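Local coordinates for protein alanine racemase (Oenococcus oeni PSU-1, PDB 3HUR) that belongs to the alanine racemase family, pairing an N-terminal TIM-barrel domain with a C-terminal domain built largely of beta strands, at residues 323-326 against 327-331. Numbering follows the deposited sequence.
Sequences VKLD and RKYPI
Tyr-329 reaches back three residues along the chain to Asp-326, its OH donating a hydrogen bond to Asp-326 OD1 at 2.9 Å; a tyrosine is long enough to span this gap. OD1 receives it through the syn lone pair and lies at the edge of the phenol ring, in its plane; carboxylate and ring are only 7° apart. Asp-326 OD1 also takes a weak bond from the backbone N of Arg-327, 2.9 Å but bent to 121°. Asp-326 suits both tasks because its short side chain, with CG set between backbone N and carbonyl carbon (chi1 59°), brings the carboxylate back so that OD1 reaches Arg-327 N. Arg-327, a flat group on a flexible chain, bends at chi3 and lays its guanidinium over one ring face, Arg-327 CZ 3.6 Å above the Tyr-329 ring plane and offset toward the rim. Leu-325, buried and apolar, brings CB to 4.2 Å from Tyr-329 CD1. Farther out, the loop follows strand 321-324 of the C-terminal domain; Tyr-329 and Asp-326 both touch Met-310 of strand 308-311. The Tyr-329 OH bond and the weaker Arg-327 N bond would together probably favour the anionic carboxylate, and the former fixes the position of the phenol OH within this local turn.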
# COMPACT_ATOMS: atom_id res chain seq x y z
N VAL A 323 -19.10 -10.95 14.16
CA VAL A 323 -19.46 -10.35 15.45
C VAL A 323 -20.39 -11.23 16.30
O VAL A 323 -21.42 -11.71 15.84
CB VAL A 323 -20.13 -8.96 15.23
CG1 VAL A 323 -20.68 -8.39 16.54
CG2 VAL A 323 -19.13 -8.00 14.61
N LYS A 324 -20.03 -11.39 17.57
CA LYS A 324 -20.90 -12.07 18.54
C LYS A 324 -22.00 -11.13 18.93
O LYS A 324 -21.72 -10.10 19.51
CB LYS A 324 -20.12 -12.48 19.80
CG LYS A 324 -20.95 -13.32 20.81
CD LYS A 324 -20.20 -13.58 22.13
CE LYS A 324 -21.15 -14.29 23.15
NZ LYS A 324 -20.50 -14.71 24.47
N LEU A 325 -23.25 -11.51 18.66
CA LEU A 325 -24.43 -10.70 18.96
C LEU A 325 -25.02 -11.05 20.35
O LEU A 325 -24.81 -12.14 20.86
CB LEU A 325 -25.50 -10.94 17.90
CG LEU A 325 -25.07 -10.89 16.43
CD1 LEU A 325 -26.15 -11.48 15.48
CD2 LEU A 325 -24.72 -9.45 16.04
N ASP A 326 -25.78 -10.13 20.94
CA ASP A 326 -26.30 -10.36 22.29
C ASP A 326 -27.59 -11.18 22.21
O ASP A 326 -27.86 -12.03 23.06
CB ASP A 326 -26.39 -9.07 23.16
CG ASP A 326 -27.28 -7.96 22.57
OD1 ASP A 326 -27.80 -8.10 21.44
OD2 ASP A 326 -27.46 -6.91 23.27
N ARG A 327 -28.36 -10.96 21.16
CA ARG A 327 -29.49 -11.82 20.85
C ARG A 327 -29.41 -12.07 19.35
O ARG A 327 -28.41 -11.76 18.74
CB ARG A 327 -30.82 -11.14 21.25
CG ARG A 327 -30.83 -9.64 21.09
CD ARG A 327 -32.25 -9.09 21.02
NE ARG A 327 -32.72 -8.96 19.64
CZ ARG A 327 -33.16 -7.84 19.08
NH1 ARG A 327 -33.55 -7.86 17.80
NH2 ARG A 327 -33.23 -6.70 19.78
N LYS A 328 -30.45 -12.64 18.76
CA LYS A 328 -30.46 -12.92 17.34
C LYS A 328 -30.92 -11.64 16.65
O LYS A 328 -31.89 -11.03 17.12
CB LYS A 328 -31.42 -14.10 17.06
CG LYS A 328 -31.52 -14.55 15.58
CD LYS A 328 -32.80 -15.37 15.32
CE LYS A 328 -32.85 -15.96 13.89
NZ LYS A 328 -34.24 -16.02 13.31
N TYR A 329 -30.24 -11.21 15.57
CA TYR A 329 -30.78 -10.11 14.74
C TYR A 329 -31.05 -10.58 13.34
O TYR A 329 -30.39 -11.49 12.86
CB TYR A 329 -29.85 -8.90 14.71
CG TYR A 329 -29.74 -8.20 16.02
CD1 TYR A 329 -29.01 -8.76 17.06
CD2 TYR A 329 -30.38 -7.00 16.25
CE1 TYR A 329 -28.90 -8.15 18.29
CE2 TYR A 329 -30.28 -6.36 17.50
CZ TYR A 329 -29.53 -6.96 18.50
OH TYR A 329 -29.42 -6.38 19.73
N PRO A 330 -32.00 -9.96 12.65
CA PRO A 330 -32.28 -10.32 11.29
C PRO A 330 -31.26 -9.75 10.30
O PRO A 330 -30.69 -8.67 10.52
CB PRO A 330 -33.63 -9.67 11.04
CG PRO A 330 -33.59 -8.47 11.86
CD PRO A 330 -32.89 -8.88 13.11
N ILE A 331 -31.10 -10.43 9.17
CA ILE A 331 -30.15 -9.95 8.20
C ILE A 331 -30.64 -8.59 7.77
O ILE A 331 -31.82 -8.30 7.82
CB ILE A 331 -29.94 -10.96 7.01
CG1 ILE A 331 -31.17 -11.05 6.14
CG2 ILE A 331 -29.51 -12.36 7.51
CD1 ILE A 331 -30.99 -10.34 4.84